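Local coordinates for precorrin-8x Methyl Mutase (Thermus thermophilus, PDB 1V9C), which probably catalyses the methyl migration that turns precorrin-8X into hydrogenobyrinic acid, a step in adenosylcobalamin (coenzyme B12) biosynthesis, at residues A62-A67 / R202-G207; A142-I147 / K170-E175; G21-G24 / E29-V32. One frame throughout, in Å; residues are numbered along the deposited sequence.

Interaction 1. Residues A62-A67 / R202-G207; sequences AIQAGA and RLAADG. With SO4 (sulfate ion), chain F.
Ile63 meets Ala204 in a small apolar contact between the C-terminal turns of two helices, 55-65 and 190-205, which belong to the layers around the sheet of this doubly wound alpha/beta fold. The Ile63 CG2 methyl does the touching, coming 3.8 Å from Ala204 CB. With chi1 at -70° that branch lies opposite the backbone N, while CG1 stands beside it. Gln64 adds its side chain on the solvent-exposed side: an extended chain carries the amide across, and its OE1 ends 3.5 Å from Ala204 O. Both atoms are acceptors as modelled, so this is a contact and not a hydrogen bond. Both helices stop just beyond the contact in Schellman motifs with glycine at positive phi. In the first, Ala67 N reaches back to Ala62 O (2.9 Å) and Gly66 N to Ile63 O; in the second, Gly207 N binds Ala204 O at 2.7 Å. On the far side of helix 190-205, Arg202 NE forms a salt bridge to Asp206 OD2 (3.2 Å). Arg202 NH1 donates to sulfate O3 at 2.8 Å, a rather bent bond of 136°, and Arg35 NH1 is hydrogen-bonded to the same ion, probably a crystallisation solute. Phe88 of helix 82-88 touches Ile63, Gln64 and Ala204 alike, Ile130 of strand 130-133 packs on Ile63, and Leu203 turns to Val56 and Leu60 of helix 55-65.

Interaction 2. Residues A142-I147 / K170-E175; sequences ALVEAI and KRALME
Val144 presses against Ala172 and Leu173, joining two helices of successive beta-alpha-beta units in the alpha/beta fold. Helix 137-147 connects strands 130-133 and 155-158, helix 166-174 leads from 155-158 to 180-183, and these three strands run parallel as neighbours in the sheet. The Val144 side chain leaves its helix toward the other one, and its two methyls gather round Ala172 O. CG1, anti to the backbone N (chi1 168°), is the nearer of the two to that oxygen and also reaches Ala172 CB at 4.0 Å, so two methyls meet there. CG2, anti to the carbonyl carbon, lies 3.7 Å from Ala172 O and also reaches Leu173 CA at 4.0 Å, with Leu173 CB a little farther off. The small side chain of Ala172 goes with the close backbones: Val144 CA and Leu173 CA are 6.3 Å apart. Leu173 itself meets Val144 mainly with its base; its side chain also packs on Leu140, and on Trp180 and Val182 of strand 180-183, so it fills the layer between helix and sheet. Lys170 leaves the helix on the side away from Val144, and its NZ is gripped by three carbonyl oxygens, those of Pro160, Thr183 and Gly185, which satisfy this buried ammonium group. The closest approach of the two segments is a methyl against a carbonyl: Val144 CG1 lies 3.1 Å from Ala172 O, a short distance for such a pair.

Interaction 3. Residues G21-G24 / E29-V32; sequences GPHG and EWPV
His23 and Trp30 form an offset, parallel-displaced aromatic stack that bridges the loop between helix 6-20 and helix 30-40 at the protein surface. The stacking comes first. The imidazole lies against the six-membered ring of the indole with planes only 6° apart and centroids separated by 4.1 Å. Trp30 CE3 sits over the centre of the imidazole, whereas His23 NE2 falls toward the rim of the indole six-membered ring, so the slip is visible from both partners. The indole swings out from the first turn of helix 30-40 with CG anti to the backbone N (chi1 -174°), and the histidine ring comes to it from the extended backbone of the loop. Polar contacts then pin both rings from outside the stack. The backbone N of Phe25 is hydrogen-bonded to His23 ND1, and Trp30 NE1 bonds to Asp17 OD1 of helix 6-20, which should limit rotation of each ring. Glu29 is linked back to the loop by a bond between its OE2 and Ser26 N; separately, a backbone bond joins Val32 N to Glu29 O at 3.1 Å. Apolar neighbours complete the site, with Phe25 packing on Trp30, and Phe51 of strand 49-51 touching Glu29 and Val32. Within the stack, the shortest approach puts His23 NE2 3.6 Å from Trp30 CD2, one of the two carbons where the indole rings are fused.

From the N terminus, interaction 3 comes first, closing a short loop of four intervening residues between helix 6-20 and helix 30-40. Interaction 1 opens later, on helix 55-65, and closes only near the end of the modelled chain, on helix 190-205, so its loop encloses most of the sheet. Nested inside is interaction 2, which spans strand 155-158 and ties helix 137-147 to helix 166-174. No loops cross. Interactions 1 and 3 touch through Leu203 CD2 and Pro31 CG, 4.2 Å apart, bringing helix 30-40 against helix 190-205; interaction 2 stands apart, its centre 25 Å from the centre of either.

Interaction 1. Residues A62-A67 / R202-G207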
# COMPACT_ATOMS: atom_id res chain seq x y z
N ALA B 62 -1.62 -23.59 4.56
CA ALA B 62 -2.50 -22.81 5.43
C ALA B 62 -3.62 -22.20 4.60
O ALA B 62 -4.79 -22.22 5.00
CB ALA B 62 -1.71 -21.73 6.12
N ILE B 63 -3.27 -21.66 3.44
CA ILE B 63 -4.27 -21.06 2.58
C ILE B 63 -5.38 -22.08 2.31
O ILE B 63 -6.56 -21.79 2.49
CB ILE B 63 -3.66 -20.63 1.24
CG1 ILE B 63 -2.73 -19.44 1.46
CG2 ILE B 63 -4.73 -20.27 0.26
CD1 ILE B 63 -1.85 -19.15 0.28
N GLN B 64 -4.98 -23.27 1.89
CA GLN B 64 -5.91 -24.36 1.58
C GLN B 64 -6.68 -24.89 2.78
O GLN B 64 -7.79 -25.41 2.62
CB GLN B 64 -5.14 -25.50 0.92
CG GLN B 64 -4.71 -25.19 -0.49
CD GLN B 64 -3.73 -26.18 -1.03
OE1 GLN B 64 -3.37 -26.15 -2.21
NE2 GLN B 64 -3.26 -27.08 -0.17
N ALA B 65 -6.10 -24.76 3.97
CA ALA B 65 -6.73 -25.22 5.19
C ALA B 65 -7.84 -24.26 5.58
O ALA B 65 -8.70 -24.59 6.40
CB ALA B 65 -5.71 -25.29 6.31
N GLY B 66 -7.82 -23.08 4.98
CA GLY B 66 -8.84 -22.11 5.31
C GLY B 66 -8.34 -21.24 6.45
O GLY B 66 -9.12 -20.58 7.13
N ALA B 67 -7.02 -21.25 6.62
CA ALA B 67 -6.36 -20.47 7.66
C ALA B 67 -6.76 -19.00 7.60
O ALA B 67 -7.07 -18.47 6.53
CB ALA B 67 -4.86 -20.60 7.52
N ARG B 202 -2.78 -17.53 -5.38
CA ARG B 202 -2.75 -17.99 -6.77
C ARG B 202 -1.98 -19.30 -6.93
O ARG B 202 -2.38 -20.16 -7.71
CB ARG B 202 -2.13 -16.92 -7.67
CG ARG B 202 -1.99 -17.34 -9.13
CD ARG B 202 -3.35 -17.47 -9.79
NE ARG B 202 -3.25 -17.87 -11.20
CZ ARG B 202 -2.64 -17.15 -12.15
NH1 ARG B 202 -2.08 -15.98 -11.86
NH2 ARG B 202 -2.61 -17.60 -13.39
N LEU B 203 -0.87 -19.45 -6.21
CA LEU B 203 -0.07 -20.67 -6.28
C LEU B 203 -0.89 -21.81 -5.71
O LEU B 203 -0.86 -22.92 -6.22
CB LEU B 203 1.22 -20.53 -5.47
CG LEU B 203 2.49 -20.00 -6.13
CD1 LEU B 203 3.54 -19.70 -5.06
CD2 LEU B 203 3.01 -21.02 -7.12
N ALA B 204 -1.61 -21.53 -4.63
CA ALA B 204 -2.42 -22.54 -3.98
C ALA B 204 -3.55 -22.96 -4.90
O ALA B 204 -3.79 -24.16 -5.08
CB ALA B 204 -2.97 -21.97 -2.69
N ALA B 205 -4.24 -21.98 -5.47
CA ALA B 205 -5.34 -22.25 -6.39
C ALA B 205 -4.85 -23.16 -7.52
O ALA B 205 -5.57 -24.06 -7.97
CB ALA B 205 -5.87 -20.95 -6.95
N ASP B 206 -3.63 -22.92 -7.97
CA ASP B 206 -3.02 -23.70 -9.04
C ASP B 206 -2.28 -24.91 -8.48
O ASP B 206 -1.37 -25.46 -9.11
CB ASP B 206 -2.06 -22.81 -9.84
CG ASP B 206 -2.78 -21.65 -10.53
OD1 ASP B 206 -4.03 -21.57 -10.40
OD2 ASP B 206 -2.11 -20.82 -11.18
N GLY B 207 -2.67 -25.32 -7.28
CA GLY B 207 -2.07 -26.46 -6.63
C GLY B 207 -0.55 -26.49 -6.63
O GLY B 207 0.05 -27.53 -6.91
S SO4 F . -4.30 -13.54 -9.82
O1 SO4 F . -4.35 -12.81 -8.54
O2 SO4 F . -5.34 -14.58 -9.84
O3 SO4 F . -2.97 -14.15 -9.99
O4 SO4 F . -4.54 -12.59 -10.92

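Interaction 2. Residues A142-I147 / K170-E175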
# COMPACT_ATOMS: atom_id res chain seq x y z
N ALA B 142 6.42 -8.00 19.47
CA ALA B 142 5.52 -8.58 20.45
C ALA B 142 5.22 -10.00 20.00
O ALA B 142 5.40 -10.95 20.75
CB ALA B 142 4.23 -7.77 20.54
N LEU B 143 4.79 -10.14 18.75
CA LEU B 143 4.47 -11.44 18.17
C LEU B 143 5.64 -12.42 18.28
O LEU B 143 5.44 -13.59 18.57
CB LEU B 143 4.08 -11.30 16.69
CG LEU B 143 3.86 -12.61 15.91
CD1 LEU B 143 2.76 -13.44 16.59
CD2 LEU B 143 3.48 -12.30 14.45
N VAL B 144 6.86 -11.95 18.04
CA VAL B 144 8.01 -12.83 18.12
C VAL B 144 8.26 -13.33 19.53
O VAL B 144 8.71 -14.45 19.73
CB VAL B 144 9.28 -12.15 17.59
CG1 VAL B 144 10.51 -12.97 17.94
CG2 VAL B 144 9.18 -11.98 16.08
N GLU B 145 7.95 -12.48 20.51
CA GLU B 145 8.11 -12.84 21.91
C GLU B 145 6.99 -13.82 22.23
O GLU B 145 7.20 -14.80 22.94
CB GLU B 145 8.02 -11.59 22.78
CG GLU B 145 9.03 -10.51 22.36
CD GLU B 145 9.05 -9.30 23.28
OE1 GLU B 145 9.80 -8.34 22.98
OE2 GLU B 145 8.33 -9.31 24.30
N ALA B 146 5.81 -13.55 21.68
CA ALA B 146 4.65 -14.41 21.89
C ALA B 146 4.87 -15.78 21.29
O ALA B 146 4.25 -16.76 21.70
CB ALA B 146 3.42 -13.76 21.29
N ILE B 147 5.76 -15.86 20.30
CA ILE B 147 6.07 -17.12 19.64
C ILE B 147 6.96 -17.96 20.54
O ILE B 147 6.90 -19.19 20.51
CB ILE B 147 6.78 -16.88 18.26
CG1 ILE B 147 5.76 -16.41 17.22
CG2 ILE B 147 7.49 -18.14 17.78
CD1 ILE B 147 6.34 -16.16 15.84
N LYS B 170 12.81 -7.47 12.18
CA LYS B 170 12.98 -8.51 11.18
C LYS B 170 13.99 -9.55 11.67
O LYS B 170 13.77 -10.75 11.50
CB LYS B 170 13.41 -7.88 9.86
CG LYS B 170 12.30 -7.01 9.28
CD LYS B 170 12.74 -6.18 8.10
CE LYS B 170 11.56 -5.37 7.56
NZ LYS B 170 11.84 -4.80 6.23
N ARG B 171 15.08 -9.10 12.30
CA ARG B 171 16.06 -10.04 12.83
C ARG B 171 15.36 -10.95 13.84
O ARG B 171 15.49 -12.17 13.80
CB ARG B 171 17.20 -9.29 13.51
CG ARG B 171 18.54 -9.43 12.80
CD ARG B 171 19.56 -8.43 13.35
NE ARG B 171 19.26 -7.06 12.96
CZ ARG B 171 19.82 -5.98 13.50
NH1 ARG B 171 20.72 -6.11 14.46
NH2 ARG B 171 19.49 -4.77 13.07
N ALA B 172 14.60 -10.35 14.74
CA ALA B 172 13.88 -11.14 15.74
C ALA B 172 13.00 -12.19 15.07
O ALA B 172 12.67 -13.21 15.69
CB ALA B 172 13.04 -10.24 16.60
N LEU B 173 12.61 -11.94 13.83
CA LEU B 173 11.75 -12.88 13.11
C LEU B 173 12.57 -13.95 12.37
O LEU B 173 12.23 -15.13 12.38
CB LEU B 173 10.86 -12.14 12.12
CG LEU B 173 10.00 -13.00 11.20
CD1 LEU B 173 9.00 -13.80 12.04
CD2 LEU B 173 9.27 -12.12 10.19
N MET B 174 13.65 -13.52 11.73
CA MET B 174 14.51 -14.42 10.96
C MET B 174 15.35 -15.40 11.78
O MET B 174 16.14 -16.16 11.22
CB MET B 174 15.44 -13.61 10.08
CG MET B 174 14.75 -12.89 8.96
SD MET B 174 15.96 -11.99 8.03
CE MET B 174 16.19 -10.59 9.10
N GLU B 175 15.20 -15.38 13.10
CA GLU B 175 15.94 -16.28 13.99
C GLU B 175 14.93 -16.99 14.90
O GLU B 175 15.28 -17.53 15.94
CB GLU B 175 16.94 -15.47 14.83
CG GLU B 175 17.93 -14.68 13.98
CD GLU B 175 18.86 -13.79 14.79
OE1 GLU B 175 18.36 -12.95 15.57
OE2 GLU B 175 20.10 -13.93 14.65

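Interaction 3. Residues G21-G24 / E29-V32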
# COMPACT_ATOMS: atom_id res chain seq x y z
N GLY B 21 16.53 -10.74 -14.18
CA GLY B 21 17.94 -11.07 -14.21
C GLY B 21 18.20 -12.26 -13.30
O GLY B 21 17.28 -12.80 -12.69
N PRO B 22 19.46 -12.68 -13.19
CA PRO B 22 19.83 -13.83 -12.34
C PRO B 22 19.33 -13.66 -10.92
O PRO B 22 19.50 -12.59 -10.33
CB PRO B 22 21.35 -13.84 -12.42
CG PRO B 22 21.63 -13.23 -13.78
CD PRO B 22 20.66 -12.09 -13.81
N HIS B 23 18.73 -14.70 -10.36
CA HIS B 23 18.25 -14.61 -9.00
C HIS B 23 18.38 -15.96 -8.33
O HIS B 23 18.34 -16.99 -8.99
CB HIS B 23 16.79 -14.18 -8.98
CG HIS B 23 15.84 -15.21 -9.52
ND1 HIS B 23 15.57 -16.38 -8.84
CD2 HIS B 23 15.11 -15.25 -10.65
CE1 HIS B 23 14.71 -17.10 -9.54
NE2 HIS B 23 14.42 -16.44 -10.65
N GLY B 24 18.50 -15.97 -7.01
CA GLY B 24 18.63 -17.23 -6.31
C GLY B 24 17.35 -17.72 -5.67
O GLY B 24 17.38 -18.12 -4.50
N GLU B 29 9.25 -19.97 -4.74
CA GLU B 29 9.55 -18.67 -4.19
C GLU B 29 9.47 -17.55 -5.21
O GLU B 29 9.04 -16.45 -4.90
CB GLU B 29 10.95 -18.69 -3.57
CG GLU B 29 11.10 -19.56 -2.34
CD GLU B 29 12.55 -19.77 -1.95
OE1 GLU B 29 12.82 -20.39 -0.90
OE2 GLU B 29 13.44 -19.32 -2.71
N TRP B 30 9.90 -17.84 -6.44
CA TRP B 30 9.90 -16.82 -7.47
C TRP B 30 8.57 -16.10 -7.71
O TRP B 30 8.54 -14.88 -7.69
CB TRP B 30 10.41 -17.38 -8.80
CG TRP B 30 10.55 -16.30 -9.85
CD1 TRP B 30 9.97 -16.27 -11.09
CD2 TRP B 30 11.25 -15.05 -9.72
NE1 TRP B 30 10.25 -15.08 -11.73
CE2 TRP B 30 11.04 -14.31 -10.91
CE3 TRP B 30 12.03 -14.48 -8.71
CZ2 TRP B 30 11.57 -13.04 -11.11
CZ3 TRP B 30 12.57 -13.20 -8.91
CH2 TRP B 30 12.34 -12.50 -10.10
N PRO B 31 7.47 -16.84 -7.91
CA PRO B 31 6.17 -16.20 -8.15
C PRO B 31 5.83 -15.18 -7.08
O PRO B 31 5.09 -14.24 -7.33
CB PRO B 31 5.20 -17.38 -8.16
CG PRO B 31 6.05 -18.53 -8.61
CD PRO B 31 7.31 -18.30 -7.81
N VAL B 32 6.36 -15.37 -5.88
CA VAL B 32 6.09 -14.43 -4.80
C VAL B 32 6.90 -13.15 -5.00
O VAL B 32 6.36 -12.05 -4.87
CB VAL B 32 6.44 -15.07 -3.44
CG1 VAL B 32 6.35 -14.05 -2.33
CG2 VAL B 32 5.50 -16.24 -3.19